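Local atomic coordinates of transcriptional regulator, TetR family (Myxococcus xanthus, PDB entry 5K7F), a protein that probably binds operator DNA as a TetR-family repressor and helps regulate alternative isovaleryl coenzyme A biosynthesis. Residues Ala95-Asn100 with Gly191-Leu196; Lys135-Phe140 with Phe164-Met169; Ala144-Ser149 with Val157-Gly162. All blocks are in the same frame, centred on the assembly; numbering follows the deposited sequence.

In the fold
All three contacts lie in the helical C-terminal part of the subunit. Contacts 1 and 2 are buried, while contact 3 is partly buried and further from the centre of the chain. Contacts 2 and 3 join the same two helices, 125-150 and 159-171, with contact 3 at the end nearer their connecting turn. Contact 1 adds helices 89-105 and 185-196. It touches contact 2, where Met97 packs on Phe166 and Asn100 meets Tyr137. Contact 1 depends on methionine and contact 2 on aromatic and branched side chains. Contact 3 combines phenylalanine-to-glycine packing with a capped helix start. All three also touch the second subunit.

Contact 1 of 3, residues Ala95-Asn100 with Gly191-Leu196; sequences ACMRHN and GMVGML
Met97 meets Met192, Val193 and Leu196 without a ring or other flat group between them, so no face or edge is used in the contact itself. A flat group at the margin is the guanidinium of Arg98. Its NH1 forms a salt bridge with Asp190, one residue ahead of segment 191-196. A ring does pack on Met97 from a third helix: this is Phe166 of helix 159-171.

Met97 gives the largest share of the contact. Its chain runs straight out from helix 89-105, with CG anti to the backbone N (chi1 -176°), and this carries the sulfur across to the other helix. Met97 SD lies 3.6 Å from Val193 CG2 and 3.9 Å from Met192 CB. It also lies 3.8 Å from the backbone N of Val193, so the sulfur rests against main chain as well as side chains. The chain then bends at its last torsion (chi3 -109°). The bend turns Met97 CE toward Leu196, 4.0 Å from CD1, and the methyl end of Met97 meets Leu196 nearly at right angles.

Val193 uses one branch. Its CG2 lies 3.9 Å from both Met97 CB and Met97 CG, and the two side chains lie alongside each other, pointing opposite ways. Met192 touches the sulfur through CB, and its side chain also packs on Met169 and Trp176.

The helix axes approach to 9.7 Å and run roughly antiparallel, at 150°. Leu196 also packs on Met195 of the second subunit, and Met192 on Ser165 of that subunit. This fits the TetR-family dimer interface, in which the last two helices of each subunit typically form a four-helix bundle. Here Met97 joins helix 89-105 to helix 185-196, one of the helices at that interface.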
# COMPACT_ATOMS: atom_id res chain seq x y z
N ALA A 95 -17.03 11.92 -0.41
CA ALA A 95 -17.21 11.75 1.03
C ALA A 95 -16.57 10.46 1.51
O ALA A 95 -15.98 10.44 2.60
CB ALA A 95 -18.70 11.78 1.39
N CYS A 96 -16.66 9.38 0.70
CA CYS A 96 -16.10 8.08 1.07
C CYS A 96 -14.59 8.18 1.20
O CYS A 96 -13.99 7.71 2.17
CB CYS A 96 -16.52 7.04 0.05
SG CYS A 96 -16.27 5.32 0.56
N MET A 97 -13.96 8.86 0.23
CA MET A 97 -12.52 9.05 0.26
C MET A 97 -12.08 9.83 1.49
O MET A 97 -11.10 9.47 2.15
CB MET A 97 -12.06 9.78 -0.99
CG MET A 97 -10.53 9.91 -1.02
SD MET A 97 -9.93 10.55 -2.59
CE MET A 97 -9.18 9.09 -3.25
N ARG A 98 -12.78 10.94 1.79
CA ARG A 98 -12.40 11.73 2.96
C ARG A 98 -12.54 10.90 4.25
O ARG A 98 -11.59 10.81 5.03
CB ARG A 98 -13.23 13.01 3.01
CG ARG A 98 -12.86 13.96 4.14
CD ARG A 98 -13.69 15.23 4.05
NE ARG A 98 -13.23 16.32 4.92
CZ ARG A 98 -12.26 17.19 4.63
NH1 ARG A 98 -11.55 17.13 3.49
NH2 ARG A 98 -12.00 18.15 5.50
N HIS A 99 -13.68 10.23 4.43
CA HIS A 99 -13.84 9.38 5.61
C HIS A 99 -12.79 8.27 5.68
O HIS A 99 -12.26 7.96 6.77
CB HIS A 99 -15.24 8.79 5.63
CG HIS A 99 -16.31 9.76 6.09
ND1 HIS A 99 -16.38 10.26 7.37
CD2 HIS A 99 -17.31 10.37 5.41
CE1 HIS A 99 -17.40 11.10 7.47
NE2 HIS A 99 -17.99 11.18 6.29
N ASN A 100 -12.47 7.63 4.54
CA ASN A 100 -11.47 6.56 4.54
C ASN A 100 -10.08 7.09 4.93
O ASN A 100 -9.32 6.41 5.63
CB ASN A 100 -11.45 5.91 3.16
CG ASN A 100 -10.90 4.50 3.13
OD1 ASN A 100 -11.30 3.73 2.27
ND2 ASN A 100 -10.00 4.16 4.05
N GLY A 191 -6.71 17.45 -1.13
CA GLY A 191 -5.91 17.32 -2.33
C GLY A 191 -6.20 16.06 -3.12
O GLY A 191 -6.26 16.09 -4.36
N MET A 192 -6.36 14.93 -2.41
CA MET A 192 -6.63 13.66 -3.08
C MET A 192 -7.99 13.67 -3.76
O MET A 192 -8.14 13.21 -4.90
CB MET A 192 -6.55 12.51 -2.08
CG MET A 192 -5.11 12.09 -1.77
SD MET A 192 -4.96 10.52 -0.89
CE MET A 192 -3.24 10.62 -0.50
N VAL A 193 -8.99 14.20 -3.07
CA VAL A 193 -10.33 14.26 -3.62
C VAL A 193 -10.34 15.18 -4.82
O VAL A 193 -11.03 14.92 -5.81
CB VAL A 193 -11.35 14.73 -2.55
CG1 VAL A 193 -12.67 15.07 -3.18
CG2 VAL A 193 -11.55 13.62 -1.54
N GLY A 194 -9.58 16.27 -4.74
CA GLY A 194 -9.50 17.21 -5.84
C GLY A 194 -8.87 16.60 -7.08
O GLY A 194 -9.23 16.97 -8.20
N MET A 195 -7.94 15.65 -6.88
CA MET A 195 -7.28 14.96 -8.00
C MET A 195 -8.20 13.97 -8.68
O MET A 195 -8.27 13.92 -9.92
CB MET A 195 -6.06 14.19 -7.51
CG MET A 195 -4.90 14.98 -7.10
SD MET A 195 -3.43 13.93 -7.22
CE MET A 195 -3.03 14.15 -8.89
N LEU A 196 -8.84 13.10 -7.91
CA LEU A 196 -9.64 12.04 -8.51
C LEU A 196 -11.03 12.50 -8.89
O LEU A 196 -11.58 12.02 -9.88
CB LEU A 196 -9.75 10.85 -7.55
CG LEU A 196 -8.69 9.75 -7.60
CD1 LEU A 196 -9.31 8.43 -7.17
CD2 LEU A 196 -7.99 9.59 -8.96

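Contact 2 of 3, residues Lys135-Phe140 with Phe164-Met169; sequences KKYVDF and FSFLGM
Leu167 puts its forked end between Val138 and Tyr137. One prong, Leu167 CD1, sits 3.7 Å from Val138 CG2. The other, Leu167 CD2, lies 3.7 Å from Tyr137 CE2 and meets the tyrosine ring at its edge, near the ring plane. The fork thus fills the hollow between two successive side chains of helix 125-150.

Val138 is the matching bump. Its two methyls straddle the end of the Phe164 ring, with CG1 and CG2 each 4.0 Å from Phe164 CZ. Val138 CG2 is shared, touching both Phe164 and Leu167.

Tyr137 reaches further in. With CG anti to the backbone N (chi1 -170°), its ring extends along Leu167 until OH comes 3.9 Å from Phe166 CE1. The tyrosine comes in nearly perpendicular to the Phe166 side chain. This buried hydroxyl is satisfied by a hydrogen bond with Asn100 OD1.

The helix segments run at 119° to each other. Phe166 and Leu167 also pack on Leu141 of helix 125-150. On the dimer side, Phe164 stacks on Trp176 of the second subunit. Tyr137 also packs on helix 60-83, where its ring meets Phe75.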
# COMPACT_ATOMS: atom_id res chain seq x y z
N LYS A 135 -14.41 -7.55 -0.00
CA LYS A 135 -14.94 -7.40 -1.36
C LYS A 135 -16.23 -6.60 -1.37
O LYS A 135 -16.55 -5.98 -2.39
CB LYS A 135 -15.17 -8.77 -2.00
CG LYS A 135 -15.75 -8.67 -3.42
CD LYS A 135 -15.92 -10.04 -4.09
CE LYS A 135 -16.39 -9.88 -5.53
NZ LYS A 135 -17.79 -9.41 -5.64
N LYS A 136 -17.01 -6.63 -0.29
CA LYS A 136 -18.20 -5.78 -0.21
C LYS A 136 -17.84 -4.29 -0.29
O LYS A 136 -18.55 -3.52 -0.94
CB LYS A 136 -18.98 -6.09 1.05
CG LYS A 136 -19.70 -7.45 1.00
CD LYS A 136 -20.91 -7.51 1.93
CE LYS A 136 -21.24 -8.94 2.34
NZ LYS A 136 -20.43 -9.40 3.53
N TYR A 137 -16.73 -3.88 0.32
CA TYR A 137 -16.28 -2.50 0.18
C TYR A 137 -15.88 -2.17 -1.26
O TYR A 137 -16.27 -1.13 -1.81
CB TYR A 137 -15.13 -2.23 1.15
CG TYR A 137 -14.77 -0.76 1.26
CD1 TYR A 137 -15.70 0.17 1.70
CD2 TYR A 137 -13.51 -0.30 0.93
CE1 TYR A 137 -15.40 1.54 1.78
CE2 TYR A 137 -13.19 1.05 1.01
CZ TYR A 137 -14.15 1.97 1.46
OH TYR A 137 -13.86 3.32 1.56
N VAL A 138 -15.07 -3.04 -1.88
CA VAL A 138 -14.67 -2.82 -3.26
C VAL A 138 -15.90 -2.74 -4.16
O VAL A 138 -15.97 -1.89 -5.06
CB VAL A 138 -13.71 -3.93 -3.74
CG1 VAL A 138 -13.40 -3.77 -5.22
CG2 VAL A 138 -12.41 -3.89 -2.98
N ASP A 139 -16.90 -3.62 -3.93
CA ASP A 139 -18.13 -3.59 -4.72
C ASP A 139 -18.81 -2.24 -4.61
O ASP A 139 -19.34 -1.70 -5.60
CB ASP A 139 -19.10 -4.68 -4.24
CG ASP A 139 -18.66 -6.09 -4.58
OD1 ASP A 139 -17.74 -6.29 -5.39
OD2 ASP A 139 -19.27 -7.02 -4.01
N PHE A 140 -18.87 -1.70 -3.40
CA PHE A 140 -19.46 -0.39 -3.17
C PHE A 140 -18.74 0.68 -3.98
O PHE A 140 -19.39 1.51 -4.63
CB PHE A 140 -19.40 -0.09 -1.69
CG PHE A 140 -19.95 1.29 -1.30
CD1 PHE A 140 -21.29 1.49 -1.06
CD2 PHE A 140 -19.09 2.39 -1.18
CE1 PHE A 140 -21.78 2.75 -0.65
CE2 PHE A 140 -19.57 3.64 -0.79
CZ PHE A 140 -20.90 3.83 -0.56
N PHE A 164 -9.60 0.42 -7.19
CA PHE A 164 -8.31 0.12 -6.61
C PHE A 164 -7.32 1.29 -6.72
O PHE A 164 -6.33 1.31 -6.00
CB PHE A 164 -7.73 -1.16 -7.23
CG PHE A 164 -8.37 -2.43 -6.69
CD1 PHE A 164 -8.15 -2.85 -5.40
CD2 PHE A 164 -9.23 -3.16 -7.48
CE1 PHE A 164 -8.75 -3.99 -4.93
CE2 PHE A 164 -9.82 -4.31 -7.01
CZ PHE A 164 -9.58 -4.72 -5.75
N SER A 165 -7.56 2.26 -7.59
CA SER A 165 -6.74 3.48 -7.56
C SER A 165 -7.03 4.24 -6.27
O SER A 165 -6.11 4.64 -5.51
CB SER A 165 -7.04 4.35 -8.78
OG SER A 165 -6.59 3.71 -9.98
N PHE A 166 -8.32 4.42 -6.01
CA PHE A 166 -8.83 4.97 -4.76
C PHE A 166 -8.24 4.24 -3.56
O PHE A 166 -7.73 4.86 -2.61
CB PHE A 166 -10.35 4.84 -4.83
CG PHE A 166 -11.13 5.28 -3.60
CD1 PHE A 166 -10.96 4.69 -2.35
CD2 PHE A 166 -12.11 6.21 -3.76
CE1 PHE A 166 -11.78 5.11 -1.24
CE2 PHE A 166 -12.91 6.61 -2.69
CZ PHE A 166 -12.72 6.02 -1.43
N LEU A 167 -8.36 2.91 -3.54
CA LEU A 167 -7.87 2.15 -2.40
C LEU A 167 -6.36 2.29 -2.22
O LEU A 167 -5.89 2.48 -1.09
CB LEU A 167 -8.26 0.68 -2.55
CG LEU A 167 -9.67 0.32 -2.12
CD1 LEU A 167 -9.95 -1.15 -2.48
CD2 LEU A 167 -9.90 0.59 -0.62
N GLY A 168 -5.57 2.16 -3.30
CA GLY A 168 -4.13 2.32 -3.15
C GLY A 168 -3.76 3.70 -2.64
O GLY A 168 -2.90 3.84 -1.77
N MET A 169 -4.31 4.74 -3.26
CA MET A 169 -4.04 6.10 -2.76
C MET A 169 -4.26 6.20 -1.27
O MET A 169 -3.42 6.77 -0.54
CB MET A 169 -4.92 7.13 -3.47
CG MET A 169 -4.49 7.52 -4.81
SD MET A 169 -5.75 8.56 -5.63
CE MET A 169 -5.83 9.92 -4.54

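Contact 3 of 3, residues Ala144-Ser149 with Val157-Gly162; sequences AFSQAS and VDPTVG
Where Pro159 packs against Phe145 and Ser146, the preceding Asp158 has a side-chain oxygen gripped by several groups. Asp158 OD1 accepts from Thr160 N at 3.0 Å and, more weakly, from Val161 N at 3.4 Å. The Thr160 bond arrives on the anti side of the carboxylate, 32° out of its plane. Asp158 stands right before helix 159-171 and caps it as its N-cap residue. The same OD1 forms a salt bridge with Arg182 NH2 of the second subunit.

Across the contact the packing is apolar. The Phe145 ring lays one face over Gly162. Gly162 CA stands 3.6 Å from the ring centroid and 12° off the normal, a CH-pi contact. Gly162 has no side chain to hold the ring away from the helix backbone. Val157 CG1 approaches the same ring obliquely, 3.9 Å from Phe145 CD1. At the base of the Phe145 side chain, CB lies 3.9 Å from Pro159 CA.

Ser146 OG sits close to the proline ring, 3.1 Å from Pro159 CG. This is packing; the hydroxyl has a weak hydrogen bond to Glu142 O in its own helix.

The chemistry thus divides by place. The Phe145 ring, the Gly162 backbone and the Val157 and Pro159 side chains join helix 125-150 to the start of helix 159-171 and the residue before its cap. The polar grip stays at the helix start, where the carboxylate probably balances both the helix dipole and an arginine of the partner subunit.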
# COMPACT_ATOMS: atom_id res chain seq x y z
N ALA A 144 -20.29 2.93 -7.30
CA ALA A 144 -20.24 4.39 -7.37
C ALA A 144 -19.46 4.87 -8.59
O ALA A 144 -19.91 5.80 -9.29
CB ALA A 144 -19.64 4.97 -6.11
N PHE A 145 -18.32 4.27 -8.88
CA PHE A 145 -17.59 4.64 -10.09
C PHE A 145 -18.45 4.41 -11.34
O PHE A 145 -18.54 5.28 -12.20
CB PHE A 145 -16.26 3.88 -10.16
CG PHE A 145 -15.12 4.59 -9.48
CD1 PHE A 145 -14.55 5.70 -10.04
CD2 PHE A 145 -14.63 4.13 -8.26
CE1 PHE A 145 -13.47 6.31 -9.41
CE2 PHE A 145 -13.57 4.74 -7.66
CZ PHE A 145 -13.00 5.83 -8.23
N SER A 146 -19.16 3.28 -11.40
CA SER A 146 -20.07 3.00 -12.53
C SER A 146 -21.12 4.07 -12.73
O SER A 146 -21.35 4.52 -13.86
CB SER A 146 -20.74 1.65 -12.30
OG SER A 146 -19.81 0.64 -12.60
N GLN A 147 -21.83 4.42 -11.66
CA GLN A 147 -22.88 5.43 -11.69
C GLN A 147 -22.34 6.80 -12.07
O GLN A 147 -22.92 7.49 -12.91
CB GLN A 147 -23.53 5.50 -10.33
CG GLN A 147 -24.24 4.26 -9.92
CD GLN A 147 -24.69 4.31 -8.49
OE1 GLN A 147 -24.46 5.29 -7.80
NE2 GLN A 147 -25.33 3.24 -8.02
N ALA A 148 -21.25 7.22 -11.43
CA ALA A 148 -20.68 8.52 -11.73
C ALA A 148 -20.19 8.62 -13.17
O ALA A 148 -20.32 9.69 -13.76
CB ALA A 148 -19.53 8.80 -10.77
N SER A 149 -19.57 7.55 -13.72
CA SER A 149 -19.12 7.57 -15.11
C SER A 149 -20.31 7.62 -16.07
O SER A 149 -20.34 8.44 -16.99
CB SER A 149 -18.23 6.34 -15.41
OG SER A 149 -17.85 6.31 -16.78
N VAL A 157 -13.87 5.75 -16.61
CA VAL A 157 -12.83 4.87 -16.08
C VAL A 157 -13.47 3.51 -15.83
O VAL A 157 -14.65 3.42 -15.52
CB VAL A 157 -12.20 5.47 -14.79
CG1 VAL A 157 -13.17 5.41 -13.64
CG2 VAL A 157 -10.91 4.77 -14.43
N ASP A 158 -12.68 2.45 -16.02
CA ASP A 158 -13.12 1.12 -15.64
C ASP A 158 -13.36 1.10 -14.13
O ASP A 158 -12.48 1.53 -13.38
CB ASP A 158 -12.07 0.07 -16.00
CG ASP A 158 -12.51 -1.33 -15.64
OD1 ASP A 158 -12.40 -1.70 -14.46
OD2 ASP A 158 -12.96 -2.06 -16.56
N PRO A 159 -14.54 0.67 -13.67
CA PRO A 159 -14.86 0.82 -12.22
C PRO A 159 -13.88 0.10 -11.29
O PRO A 159 -13.70 0.56 -10.15
CB PRO A 159 -16.26 0.22 -12.10
CG PRO A 159 -16.83 0.22 -13.46
CD PRO A 159 -15.70 0.19 -14.44
N THR A 160 -13.30 -1.04 -11.72
CA THR A 160 -12.31 -1.73 -10.90
C THR A 160 -11.03 -0.92 -10.82
O THR A 160 -10.40 -0.85 -9.76
CB THR A 160 -12.04 -3.13 -11.48
OG1 THR A 160 -13.29 -3.83 -11.61
CG2 THR A 160 -11.12 -3.94 -10.60
N VAL A 161 -10.60 -0.34 -11.94
CA VAL A 161 -9.46 0.58 -11.93
C VAL A 161 -9.74 1.73 -10.97
O VAL A 161 -8.91 2.07 -10.10
CB VAL A 161 -9.18 1.08 -13.35
CG1 VAL A 161 -8.06 2.12 -13.38
CG2 VAL A 161 -8.82 -0.11 -14.26
N GLY A 162 -10.90 2.37 -11.12
CA GLY A 162 -11.28 3.46 -10.22
C GLY A 162 -11.20 3.02 -8.77
O GLY A 162 -10.52 3.65 -7.97